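Beta-xylosidase (Uncultured organism, PDB 4MLG) probably hydrolyses xylo-oligosaccharides, releasing xylose from their ends, as a beta-propeller glycoside hydrolase of family 43. Local coordinates at residues K24-P29 and V53-D58; Y12-A17 and S30-S35; D58-E63 and K281-L286; P4-P9 and S302-E307. One frame throughout, in Å; residues are numbered along the deposited sequence.

Contact 1 (K24-P29 and V53-D58)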
loop_
_atom_site.group_PDB
_atom_site.type_symbol
_atom_site.label_atom_id
_atom_site.label_comp_id
_atom_site.label_asym_id
_atom_site.label_seq_id
_atom_site.Cartn_x
_atom_site.Cartn_y
_atom_site.Cartn_z
ATOM N N LYS A 24 30.395 14.332 16.722
ATOM C CA LYS A 24 30.150 15.185 15.569
ATOM C C LYS A 24 28.650 15.341 15.381
ATOM O O LYS A 24 27.881 14.437 15.705
ATOM C CB LYS A 24 30.766 14.574 14.309
ATOM C CG LYS A 24 32.249 14.846 14.129
ATOM C CD LYS A 24 32.787 14.119 12.906
ATOM C CE LYS A 24 33.949 14.871 12.278
ATOM N NZ LYS A 24 33.511 16.179 11.713
ATOM N N LEU A 25 28.232 16.488 14.859
ATOM C CA LEU A 25 26.819 16.723 14.597
ATOM C C LEU A 25 26.491 16.479 13.129
ATOM O O LEU A 25 26.940 17.218 12.254
ATOM C CB LEU A 25 26.423 18.143 15.004
ATOM C CG LEU A 25 24.969 18.538 14.740
ATOM C CD1 LEU A 25 24.376 19.234 15.954
ATOM C CD2 LEU A 25 24.872 19.429 13.510
ATOM N N TYR A 26 25.710 15.438 12.865
ATOM C CA TYR A 26 25.300 15.122 11.500
ATOM C C TYR A 26 23.885 15.615 11.229
ATOM O O TYR A 26 23.018 15.555 12.102
ATOM C CB TYR A 26 25.390 13.616 11.242
ATOM C CG TYR A 26 26.800 13.067 11.255
ATOM C CD1 TYR A 26 27.510 12.891 10.075
ATOM C CD2 TYR A 26 27.419 12.723 12.450
ATOM C CE1 TYR A 26 28.799 12.387 10.083
ATOM C CE2 TYR A 26 28.707 12.220 12.469
ATOM C CZ TYR A 26 29.392 12.054 11.283
ATOM O OH TYR A 26 30.673 11.551 11.298
ATOM N N ILE A 27 23.657 16.105 10.016
ATOM C CA ILE A 27 22.331 16.558 9.617
ATOM C C ILE A 27 21.829 15.737 8.436
ATOM O O ILE A 27 22.583 15.444 7.509
ATOM C CB ILE A 27 22.332 18.049 9.238
ATOM C CG1 ILE A 27 23.135 18.860 10.256
ATOM C CG2 ILE A 27 20.907 18.573 9.139
ATOM C CD1 ILE A 27 23.211 20.334 9.939
ATOM N N TYR A 28 20.554 15.364 8.474
ATOM C CA TYR A 28 19.951 14.590 7.396
ATOM C C TYR A 28 18.728 15.306 6.837
ATOM O O TYR A 28 17.595 14.982 7.194
ATOM C CB TYR A 28 19.575 13.192 7.891
ATOM C CG TYR A 28 20.744 12.418 8.458
ATOM C CD1 TYR A 28 21.575 11.677 7.629
ATOM C CD2 TYR A 28 21.020 12.434 9.820
ATOM C CE1 TYR A 28 22.645 10.969 8.140
ATOM C CE2 TYR A 28 22.090 11.729 10.340
ATOM C CZ TYR A 28 22.899 10.998 9.493
ATOM O OH TYR A 28 23.966 10.294 10.000
ATOM N N PRO A 29 18.957 16.292 5.957
ATOM C CA PRO A 29 17.880 17.111 5.402
ATOM C C PRO A 29 17.356 16.569 4.076
ATOM O O PRO A 29 18.017 15.750 3.439
ATOM C CB PRO A 29 18.578 18.446 5.158
ATOM C CG PRO A 29 19.966 18.046 4.761
ATOM C CD PRO A 29 20.283 16.774 5.525
ATOM N N VAL A 53 24.145 14.383 3.116
ATOM C CA VAL A 53 24.469 14.306 4.537
ATOM C C VAL A 53 25.524 15.339 4.917
ATOM O O VAL A 53 26.630 15.339 4.376
ATOM C CB VAL A 53 24.959 12.899 4.943
ATOM C CG1 VAL A 53 25.507 12.913 6.362
ATOM C CG2 VAL A 53 23.835 11.885 4.818
ATOM N N PHE A 54 25.177 16.221 5.849
ATOM C CA PHE A 54 26.098 17.258 6.299
ATOM C C PHE A 54 26.567 17.002 7.728
ATOM O O PHE A 54 25.822 16.464 8.548
ATOM C CB PHE A 54 25.446 18.638 6.195
ATOM C CG PHE A 54 24.989 18.990 4.807
ATOM C CD1 PHE A 54 25.877 19.514 3.882
ATOM C CD2 PHE A 54 23.670 18.800 4.428
ATOM C CE1 PHE A 54 25.460 19.840 2.605
ATOM C CE2 PHE A 54 23.248 19.122 3.154
ATOM C CZ PHE A 54 24.143 19.643 2.241
ATOM N N SER A 55 27.805 17.387 8.021
ATOM C CA SER A 55 28.364 17.208 9.358
ATOM C C SER A 55 29.150 18.436 9.804
ATOM O O SER A 55 29.767 19.121 8.988
ATOM C CB SER A 55 29.255 15.965 9.408
ATOM O OG SER A 55 30.331 16.073 8.493
ATOM N N MET A 56 29.120 18.711 11.106
ATOM C CA MET A 56 29.830 19.857 11.662
ATOM C C MET A 56 30.631 19.456 12.895
ATOM O O MET A 56 30.354 18.434 13.522
ATOM C CB MET A 56 28.846 20.969 12.036
ATOM C CG MET A 56 27.846 21.318 10.950
ATOM S SD MET A 56 26.725 22.640 11.441
ATOM C CE MET A 56 27.869 24.011 11.576
ATOM N N ASP A 57 31.624 20.270 13.238
ATOM C CA ASP A 57 32.378 20.089 14.472
ATOM C C ASP A 57 32.018 21.197 15.454
ATOM O O ASP A 57 32.090 21.016 16.669
ATOM C CB ASP A 57 33.883 20.088 14.196
ATOM C CG ASP A 57 34.375 18.759 13.656
ATOM O OD1 ASP A 57 33.881 17.711 14.124
ATOM O OD2 ASP A 57 35.253 18.761 12.769
ATOM N N ASP A 58 31.629 22.346 14.911
ATOM C CA ASP A 58 31.199 23.483 15.715
ATOM C C ASP A 58 30.008 24.163 15.048
ATOM O O ASP A 58 30.114 24.657 13.926
ATOM C CB ASP A 58 32.346 24.478 15.894
ATOM C CG ASP A 58 31.966 25.652 16.771
ATOM O OD1 ASP A 58 31.162 25.460 17.707
ATOM O OD2 ASP A 58 32.470 26.767 16.523
#

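Contact 2 (Y12-A17 and S30-S35)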
loop_
_atom_site.group_PDB
_atom_site.type_symbol
_atom_site.label_atom_id
_atom_site.label_comp_id
_atom_site.label_asym_id
_atom_site.label_seq_id
_atom_site.Cartn_x
_atom_site.Cartn_y
_atom_site.Cartn_z
ATOM N N TYR A 12 19.725 23.964 -1.846
ATOM C CA TYR A 12 18.496 24.061 -1.065
ATOM C C TYR A 12 18.209 22.774 -0.292
ATOM O O TYR A 12 17.720 21.794 -0.856
ATOM C CB TYR A 12 17.307 24.418 -1.961
ATOM C CG TYR A 12 17.368 25.815 -2.540
ATOM C CD1 TYR A 12 17.237 26.932 -1.724
ATOM C CD2 TYR A 12 17.545 26.019 -3.903
ATOM C CE1 TYR A 12 17.289 28.210 -2.246
ATOM C CE2 TYR A 12 17.597 27.294 -4.435
ATOM C CZ TYR A 12 17.469 28.386 -3.603
ATOM O OH TYR A 12 17.521 29.656 -4.129
ATOM N N MET A 13 18.515 22.786 1.001
ATOM C CA MET A 13 18.266 21.632 1.859
ATOM C C MET A 13 17.211 21.957 2.913
ATOM O O MET A 13 17.286 22.990 3.581
ATOM C CB MET A 13 19.563 21.172 2.526
ATOM C CG MET A 13 20.665 20.805 1.546
ATOM S SD MET A 13 20.282 19.339 0.571
ATOM C CE MET A 13 21.649 19.342 -0.586
ATOM N N ALA A 14 16.229 21.072 3.060
ATOM C CA ALA A 14 15.100 21.323 3.948
ATOM C C ALA A 14 14.819 20.154 4.883
ATOM O O ALA A 14 15.413 19.086 4.748
ATOM C CB ALA A 14 13.860 21.647 3.139
ATOM N N ASP A 15 13.896 20.371 5.817
ATOM C CA ASP A 15 13.495 19.363 6.799
ATOM C C ASP A 15 14.690 18.739 7.521
ATOM O O ASP A 15 14.877 17.523 7.472
ATOM C CB ASP A 15 12.664 18.265 6.127
ATOM C CG ASP A 15 11.593 18.822 5.210
ATOM O OD1 ASP A 15 10.967 19.841 5.572
ATOM O OD2 ASP A 15 11.381 18.243 4.124
ATOM N N PRO A 16 15.498 19.568 8.203
ATOM C CA PRO A 16 16.742 19.060 8.786
ATOM C C PRO A 16 16.493 18.131 9.967
ATOM O O PRO A 16 15.571 18.354 10.751
ATOM C CB PRO A 16 17.446 20.332 9.257
ATOM C CG PRO A 16 16.338 21.267 9.566
ATOM C CD PRO A 16 15.262 20.979 8.556
ATOM N N ALA A 17 17.312 17.092 10.076
ATOM C CA ALA A 17 17.240 16.158 11.189
ATOM C C ALA A 17 18.638 15.977 11.757
ATOM O O ALA A 17 19.475 15.298 11.160
ATOM C CB ALA A 17 16.677 14.829 10.730
ATOM N N SER A 30 16.174 17.026 3.672
ATOM C CA SER A 30 15.664 16.751 2.337
ATOM C C SER A 30 16.400 17.649 1.348
ATOM O O SER A 30 17.037 18.621 1.750
ATOM C CB SER A 30 14.161 17.019 2.271
ATOM O OG SER A 30 13.466 16.290 3.266
ATOM N N HIS A 31 16.317 17.330 0.059
ATOM C CA HIS A 31 16.998 18.127 -0.958
ATOM C C HIS A 31 16.014 18.776 -1.929
ATOM O O HIS A 31 15.570 18.148 -2.887
ATOM C CB HIS A 31 18.010 17.271 -1.727
ATOM C CG HIS A 31 18.847 18.046 -2.701
ATOM N ND1 HIS A 31 19.739 17.440 -3.560
ATOM C CD2 HIS A 31 18.930 19.375 -2.949
ATOM C CE1 HIS A 31 20.333 18.363 -4.297
ATOM N NE2 HIS A 31 19.860 19.545 -3.946
ATOM N N ASP A 32 15.691 20.042 -1.683
ATOM C CA ASP A 32 14.813 20.793 -2.571
ATOM C C ASP A 32 15.516 21.177 -3.870
ATOM O O ASP A 32 16.652 21.653 -3.858
ATOM C CB ASP A 32 14.293 22.053 -1.877
ATOM C CG ASP A 32 13.152 21.765 -0.922
ATOM O OD1 ASP A 32 12.391 20.809 -1.176
ATOM O OD2 ASP A 32 13.011 22.501 0.076
ATOM N N TRP A 33 14.827 20.969 -4.987
ATOM C CA TRP A 33 15.328 21.380 -6.289
ATOM C C TRP A 33 14.162 21.879 -7.127
ATOM O O TRP A 33 13.012 21.523 -6.873
ATOM C CB TRP A 33 16.030 20.217 -6.991
ATOM C CG TRP A 33 15.097 19.151 -7.475
ATOM C CD1 TRP A 33 14.342 18.312 -6.709
ATOM C CD2 TRP A 33 14.830 18.798 -8.839
ATOM N NE1 TRP A 33 13.616 17.464 -7.509
ATOM C CE2 TRP A 33 13.897 17.741 -8.822
ATOM C CE3 TRP A 33 15.285 19.275 -10.073
ATOM C CZ2 TRP A 33 13.412 17.153 -9.990
ATOM C CZ3 TRP A 33 14.801 18.689 -11.233
ATOM C CH2 TRP A 33 13.875 17.639 -11.182
ATOM N N GLU A 34 14.456 22.708 -8.120
ATOM C CA GLU A 34 13.407 23.257 -8.969
ATOM C C GLU A 34 12.943 22.256 -10.019
ATOM O O GLU A 34 13.517 22.164 -11.104
ATOM C CB GLU A 34 13.867 24.554 -9.643
ATOM C CG GLU A 34 12.825 25.182 -10.567
ATOM C CD GLU A 34 11.596 25.679 -9.824
ATOM O OE1 GLU A 34 11.532 26.888 -9.520
ATOM O OE2 GLU A 34 10.688 24.865 -9.551
ATOM N N SER A 35 11.906 21.496 -9.684
ATOM C CA SER A 35 11.231 20.672 -10.672
ATOM C C SER A 35 10.373 21.600 -11.517
ATOM O O SER A 35 9.931 22.645 -11.042
ATOM C CB SER A 35 10.360 19.615 -9.993
ATOM O OG SER A 35 9.385 20.219 -9.160
#

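Contact 3 (D58-E63 and K281-L286)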
loop_
_atom_site.group_PDB
_atom_site.type_symbol
_atom_site.label_atom_id
_atom_site.label_comp_id
_atom_site.label_asym_id
_atom_site.label_seq_id
_atom_site.Cartn_x
_atom_site.Cartn_y
_atom_site.Cartn_z
ATOM N N ASP A 58 31.629 22.346 14.911
ATOM C CA ASP A 58 31.199 23.483 15.715
ATOM C C ASP A 58 30.008 24.163 15.048
ATOM O O ASP A 58 30.114 24.657 13.926
ATOM C CB ASP A 58 32.346 24.478 15.894
ATOM C CG ASP A 58 31.966 25.652 16.771
ATOM O OD1 ASP A 58 31.162 25.460 17.707
ATOM O OD2 ASP A 58 32.470 26.767 16.523
ATOM N N VAL A 59 28.860 24.114 15.698
ATOM C CA VAL A 59 27.656 24.640 15.096
ATOM C C VAL A 59 27.724 26.144 14.870
ATOM O O VAL A 59 27.354 26.635 13.816
ATOM C CB VAL A 59 26.426 24.316 15.962
ATOM C CG1 VAL A 59 25.177 24.920 15.361
ATOM C CG2 VAL A 59 26.260 22.822 16.096
ATOM N N GLU A 60 28.186 26.870 15.877
ATOM C CA GLU A 60 28.264 28.325 15.789
ATOM C C GLU A 60 29.266 28.993 14.841
ATOM O O GLU A 60 28.910 29.930 14.150
ATOM C CB GLU A 60 28.358 28.915 17.182
ATOM C CG GLU A 60 27.031 28.875 17.899
ATOM C CD GLU A 60 27.196 28.641 19.368
ATOM O OE1 GLU A 60 28.014 27.785 19.727
ATOM O OE2 GLU A 60 26.507 29.312 20.149
ATOM N N GLN A 61 30.509 28.537 14.807
ATOM C CA GLN A 61 31.471 29.089 13.851
ATOM C C GLN A 61 32.158 28.042 12.986
ATOM O O GLN A 61 33.075 28.354 12.238
ATOM C CB GLN A 61 32.495 30.001 14.533
ATOM C CG GLN A 61 32.789 31.269 13.743
ATOM C CD GLN A 61 32.762 32.522 14.592
ATOM O OE1 GLN A 61 32.856 32.459 15.814
ATOM N NE2 GLN A 61 32.643 33.670 13.949
ATOM N N GLY A 62 31.716 26.797 13.107
ATOM C CA GLY A 62 32.329 25.674 12.421
ATOM C C GLY A 62 32.138 25.551 10.920
ATOM O O GLY A 62 31.144 25.975 10.376
ATOM N N GLU A 63 33.103 24.949 10.243
ATOM C CA GLU A 63 32.941 24.623 8.834
ATOM C C GLU A 63 31.916 23.509 8.635
ATOM O O GLU A 63 31.795 22.620 9.460
ATOM C CB GLU A 63 34.274 24.215 8.209
ATOM C CG GLU A 63 34.135 23.782 6.765
ATOM C CD GLU A 63 35.435 23.343 6.142
ATOM O OE1 GLU A 63 35.431 22.302 5.457
ATOM O OE2 GLU A 63 36.450 24.039 6.323
ATOM N N LYS A 281 27.512 20.182 22.478
ATOM C CA LYS A 281 28.502 20.920 23.262
ATOM C C LYS A 281 27.890 21.820 24.335
ATOM O O LYS A 281 28.281 22.978 24.482
ATOM C CB LYS A 281 29.438 21.723 22.352
ATOM C CG LYS A 281 30.347 20.863 21.490
ATOM C CD LYS A 281 31.291 21.714 20.657
ATOM C CE LYS A 281 32.278 20.850 19.888
ATOM N NZ LYS A 281 33.179 21.665 19.026
ATOM N N GLY A 282 26.930 21.281 25.081
ATOM C CA GLY A 282 26.352 21.987 26.212
ATOM C C GLY A 282 25.238 22.953 25.860
ATOM O O GLY A 282 24.587 23.505 26.749
ATOM N N LYS A 283 25.013 23.163 24.567
ATOM C CA LYS A 283 23.975 24.087 24.117
ATOM C C LYS A 283 22.960 23.401 23.210
ATOM O O LYS A 283 23.301 22.492 22.453
ATOM C CB LYS A 283 24.595 25.282 23.393
ATOM C CG LYS A 283 25.589 26.061 24.231
ATOM C CD LYS A 283 26.173 27.225 23.453
ATOM C CE LYS A 283 27.190 27.981 24.292
ATOM N NZ LYS A 283 27.789 29.124 23.551
ATOM N N TRP A 284 21.710 23.845 23.292
ATOM C CA TRP A 284 20.647 23.297 22.459
ATOM C C TRP A 284 20.450 24.143 21.206
ATOM O O TRP A 284 20.604 25.365 21.242
ATOM C CB TRP A 284 19.342 23.203 23.250
ATOM C CG TRP A 284 19.362 22.149 24.317
ATOM C CD1 TRP A 284 19.890 22.260 25.571
ATOM C CD2 TRP A 284 18.826 20.823 24.224
ATOM N NE1 TRP A 284 19.719 21.085 26.262
ATOM C CE2 TRP A 284 19.069 20.187 25.458
ATOM C CE3 TRP A 284 18.167 20.111 23.216
ATOM C CZ2 TRP A 284 18.674 18.873 25.712
ATOM C CZ3 TRP A 284 17.776 18.808 23.471
ATOM C CH2 TRP A 284 18.030 18.203 24.707
ATOM N N TYR A 285 20.114 23.488 20.099
ATOM C CA TYR A 285 19.929 24.178 18.827
ATOM C C TYR A 285 18.627 23.769 18.145
ATOM O O TYR A 285 18.202 22.617 18.236
ATOM C CB TYR A 285 21.114 23.910 17.895
ATOM C CG TYR A 285 22.437 24.402 18.437
ATOM C CD1 TYR A 285 22.871 25.698 18.190
ATOM C CD2 TYR A 285 23.251 23.573 19.198
ATOM C CE1 TYR A 285 24.078 26.155 18.685
ATOM C CE2 TYR A 285 24.459 24.020 19.699
ATOM C CZ TYR A 285 24.868 25.312 19.439
ATOM O OH TYR A 285 26.071 25.764 19.933
ATOM N N LEU A 286 17.996 24.722 17.466
ATOM C CA LEU A 286 16.792 24.439 16.695
ATOM C C LEU A 286 17.090 24.537 15.204
ATOM O O LEU A 286 16.985 25.611 14.611
ATOM C CB LEU A 286 15.668 25.409 17.066
ATOM C CG LEU A 286 14.343 25.234 16.316
ATOM C CD1 LEU A 286 13.671 23.927 16.707
ATOM C CD2 LEU A 286 13.415 26.418 16.550
#

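Contact 4 (P4-P9 and S302-E307)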
loop_
_atom_site.group_PDB
_atom_site.type_symbol
_atom_site.label_atom_id
_atom_site.label_comp_id
_atom_site.label_asym_id
_atom_site.label_seq_id
_atom_site.Cartn_x
_atom_site.Cartn_y
_atom_site.Cartn_z
ATOM N N PRO A 4 20.541 33.631 13.837
ATOM C CA PRO A 4 20.431 32.353 13.125
ATOM C C PRO A 4 21.453 32.248 11.998
ATOM O O PRO A 4 21.641 33.201 11.243
ATOM C CB PRO A 4 19.015 32.400 12.547
ATOM C CG PRO A 4 18.269 33.313 13.449
ATOM C CD PRO A 4 19.261 34.359 13.861
ATOM N N ARG A 5 22.100 31.092 11.890
ATOM C CA ARG A 5 23.156 30.893 10.906
ATOM C C ARG A 5 22.726 29.935 9.801
ATOM O O ARG A 5 22.253 28.832 10.075
ATOM C CB ARG A 5 24.418 30.361 11.590
ATOM C CG ARG A 5 25.530 29.976 10.629
ATOM C CD ARG A 5 26.626 29.192 11.334
ATOM N NE ARG A 5 27.650 28.733 10.400
ATOM C CZ ARG A 5 28.647 27.915 10.725
ATOM N NH1 ARG A 5 28.755 27.457 11.965
ATOM N NH2 ARG A 5 29.532 27.552 9.808
ATOM N N TYR A 6 22.886 30.364 8.552
ATOM C CA TYR A 6 22.632 29.498 7.406
ATOM C C TYR A 6 23.836 28.592 7.164
ATOM O O TYR A 6 24.972 29.062 7.094
ATOM C CB TYR A 6 22.320 30.327 6.158
ATOM C CG TYR A 6 20.947 30.963 6.175
ATOM C CD1 TYR A 6 19.838 30.272 5.706
ATOM C CD2 TYR A 6 20.760 32.250 6.661
ATOM C CE1 TYR A 6 18.580 30.845 5.719
ATOM C CE2 TYR A 6 19.504 32.833 6.679
ATOM C CZ TYR A 6 18.418 32.124 6.206
ATOM O OH TYR A 6 17.165 32.695 6.219
ATOM N N LEU A 7 23.582 27.294 7.037
ATOM C CA LEU A 7 24.658 26.310 6.966
ATOM C C LEU A 7 25.063 25.949 5.538
ATOM O O LEU A 7 26.252 25.857 5.233
ATOM C CB LEU A 7 24.269 25.049 7.741
ATOM C CG LEU A 7 23.907 25.277 9.208
ATOM C CD1 LEU A 7 23.472 23.979 9.865
ATOM C CD2 LEU A 7 25.083 25.889 9.950
ATOM N N VAL A 8 24.080 25.735 4.671
ATOM C CA VAL A 8 24.359 25.374 3.283
ATOM C C VAL A 8 23.773 26.398 2.314
ATOM O O VAL A 8 22.611 26.295 1.919
ATOM C CB VAL A 8 23.820 23.974 2.939
ATOM C CG1 VAL A 8 24.235 23.581 1.528
ATOM C CG2 VAL A 8 24.322 22.953 3.945
ATOM N N PRO A 9 24.584 27.397 1.934
ATOM C CA PRO A 9 24.169 28.473 1.026
ATOM C C PRO A 9 24.166 28.038 -0.439
ATOM O O PRO A 9 23.444 28.620 -1.248
ATOM C CB PRO A 9 25.242 29.551 1.242
ATOM C CG PRO A 9 26.010 29.126 2.468
ATOM C CD PRO A 9 25.925 27.641 2.483
ATOM N N SER A 302 16.051 26.733 2.481
ATOM C CA SER A 302 17.439 26.717 2.925
ATOM C C SER A 302 17.494 26.478 4.427
ATOM O O SER A 302 16.859 27.196 5.197
ATOM C CB SER A 302 18.122 28.040 2.580
ATOM O OG SER A 302 17.987 28.339 1.202
ATOM N N LEU A 303 18.252 25.469 4.845
ATOM C CA LEU A 303 18.312 25.123 6.261
ATOM C C LEU A 303 19.129 26.117 7.080
ATOM O O LEU A 303 20.077 26.724 6.582
ATOM C CB LEU A 303 18.800 23.683 6.477
ATOM C CG LEU A 303 19.999 23.110 5.715
ATOM C CD1 LEU A 303 21.293 23.824 6.052
ATOM C CD2 LEU A 303 20.129 21.629 6.020
ATOM N N LYS A 304 18.747 26.276 8.342
ATOM C CA LYS A 304 19.394 27.234 9.225
ATOM C C LYS A 304 19.319 26.763 10.674
ATOM O O LYS A 304 18.490 25.922 11.019
ATOM C CB LYS A 304 18.743 28.609 9.073
ATOM C CG LYS A 304 17.242 28.611 9.322
ATOM C CD LYS A 304 16.617 29.941 8.940
ATOM C CE LYS A 304 17.248 31.091 9.707
ATOM N NZ LYS A 304 16.647 32.404 9.345
ATOM N N VAL A 305 20.185 27.308 11.519
ATOM C CA VAL A 305 20.234 26.891 12.915
ATOM C C VAL A 305 20.169 28.079 13.871
ATOM O O VAL A 305 20.859 29.083 13.686
ATOM C CB VAL A 305 21.489 26.031 13.205
ATOM C CG1 VAL A 305 22.750 26.728 12.710
ATOM C CG2 VAL A 305 21.591 25.702 14.686
ATOM N N ALA A 306 19.317 27.961 14.886
ATOM C CA ALA A 306 19.202 28.977 15.922
ATOM C C ALA A 306 19.333 28.327 17.293
ATOM O O ALA A 306 18.856 27.210 17.507
ATOM C CB ALA A 306 17.877 29.706 15.807
ATOM N N GLU A 307 19.983 29.024 18.218
ATOM C CA GLU A 307 20.179 28.500 19.564
ATOM C C GLU A 307 18.862 28.429 20.329
ATOM O O GLU A 307 18.091 29.389 20.350
ATOM C CB GLU A 307 21.195 29.347 20.331
ATOM C CG GLU A 307 21.490 28.835 21.731
ATOM C CD GLU A 307 22.620 29.585 22.405
ATOM O OE1 GLU A 307 23.127 30.559 21.810
ATOM O OE2 GLU A 307 23.004 29.200 23.529
HETATM O O HOH W 1 20.946 27.945 0.278
HETATM O O HOH W 2 21.829 26.825 4.848
#

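Contact 1 (K24-P29 and V53-D58)
Leu25 O is gripped by two groups from the facing strand: Met56 N donates to it at 2.9 Å with an N-H...O angle of 152°, and Ser55 CA brings its hydrogen to the same oxygen at 3.2 Å. Phe54 O is held likewise, by Ile27 N and by the CA-H of Tyr26. The reciprocal bonds, Leu25 N to Met56 O and Phe54 N to Ile27 O, complete two hydrogen-bonded antiparallel pairs flanking the non-hydrogen-bonded pair Tyr26 and Ser55. Side chains alternate between the faces. Ser55 CB rests against the Tyr26 ring, 3.6 Å from CD1, while its OG bonds to His67. On the face of Leu25 and Ile27, Leu25 CD2 reaches Met56 SD at 4.2 Å. Pro29, just past the paired residues, sets CG at the edge of the Phe54 ring, in plane, 3.8 Å from CD2. Val53 CG2 lies alongside Tyr28, 3.6 Å from CD1, and the tyrosine hydroxyl goes on to Pro118 O. At the other end the Lys24 chain stays extended until chi4, where a turn to -66° swings NZ to 2.9 Å from Asp57 OD1, a salt bridge made from 42° above the carboxylate plane. These are neighbouring strands of a propeller sheet: strand 64-72 follows beyond 50-56, strand 18-21 pairs with 24-32, and Phe287 of strand 283-290 packs on Leu25 and Ile27.

Contact 2 (Y12-A17 and S30-S35)
Met13 sets its methyl squarely over one face of the His31 imidazole, CE 3.7 Å from the ring centroid and 13° off the normal, a CH-pi contact within an antiparallel strand pair of the beta-propeller. The sulfur stands obliquely to the same ring, SD 4.2 Å from its centroid. A turn at chi2 (-67°) folds the methionine chain so that its end comes back over the histidine. Tyr12 O approaches from another direction, at the ring's edge, 3.4 Å from CD2. Replacing His31 with an alanine would probably leave the Met13 methyl without the ring face it packs on, and leave Asp11 and Asp50 without their weak imidazole partner. In the backbone, Ala14 N donates to Ser30 O at 2.9 Å, from well above the carbonyl plane, whereas the bond from Asp32 N to Tyr12 O is weak and bent. On the face opposite the Met13 and His31 side chains, Ala14 CB touches Asp32 OD2 at 3.3 Å, an oxygen fixed by its salt bridge to Arg301. Further out, His52 meets the His31 ring at about a right angle, and Phe54 packs on Met13. The chain then turns toward the calcium site: the side chain of Asp15 touches His274, a residue of that site, and Asp15 N bonds to His289 ND1. Ser30 OG donates to Asp15 OD2 at 3.0 Å, on the anti lone pair of that oxygen.

Contact 3 (D58-E63 and K281-L286)
Val59 places CG1 over one face of the Tyr285 ring, 3.9 Å from its centroid and 20° off the normal, offset toward the rim nearest CD1 and CE1. With CG1 anti to the backbone N (chi1 178°), this methyl reaches the ring, while Phe280 and Val305 also pack on the valine. The polar contacts gather at Glu60. Its OE1 lies near the plane of the same ring, at the edge, 2.8 Å from Tyr285 OH in a weak bond whose proton has another acceptor in reach; carboxylate and ring stand nearly perpendicular. In propeller terms, the 58-63 turn links strands 50-56 and 64-72 of one sheet and here leans on strand 283-290 of another. Among the charges, Lys283 crosses Glu60 at about a right angle and forms a long salt bridge, NZ to OE2 3.6 Å, and the same OE2 accepts from Met1 N. An alanine at Glu60 would probably leave the Met1 amino group and Lys283 without this carboxylate and Tyr285 OH without its weak partner. Lys281 extends its NZ past Asp58 to Asp57 O, passing 4.5 Å from Asp58 OD1. Within the turn, Asp58 OD2 accepts from Gln61 N at 3.2 Å, an Asx motif.

Contact 4 (P4-P9 and S302-E307)
Ser302 brings its carbonyl oxygen to the edge of the Tyr6 ring, 4.1 Å from CE1, and a water bridges its OG to Val8 O. Leu303 O is joined to Val8 N by a second water where the direct strand pairing ends. The leucine's CD1 touches both Leu7 CB, at 3.6 Å, and Val8 CG2. Lys304 runs alongside Tyr6, pointing the same way: CB lies over one face of the ring, offset toward the rim, and a bend at chi3 (-58°) brings NZ to 3.2 Å from the phenol OH, to which it donates. Asp290 ties both ends together, taking a salt bridge from this lysine and bonding the hydroxyl. Val305 forms the hydrogen-bonded antiparallel pair with Arg5, N to Arg5 O 2.9 Å and O from Arg5 N 3.0 Å, while CG1 packs at 3.7 Å on Leu7 CD2. Ala306 CB last meets Pro4 CG at 4.3 Å. An N-terminal strand on a C-terminal one is the Velcro-like closure familiar in beta-propellers: strand 5-6 forms one border of this sheet, 302-308 pairs on its other side with 283-290, and Arg5 stretches away to Gly62 in the turn before strand 64-72.

From the N terminus, residues 4-9 come first but find their partner, 302-307, only near the end, so contact 4 closes a loop spanning nearly the whole chain and holding the other three. Residues 12-17 and then 24-29 follow; 30-35 closes contact 2 before 53-58 closes contact 1, so these two cross, sharing strand 24-32 within one sheet. Asp58 ends contact 1 and begins contact 3, which closes at 281-286, 218 residues beyond the end of 58-63, in series after both. Contacts 3 and 4 meet the sheet of strands 5-6, 276-280, 283-290 and 302-308. Phe54 packs on Val8 and Met13, joining contacts 1, 2 and 4, while Arg5 reaches Gly62 between contacts 4 and 3.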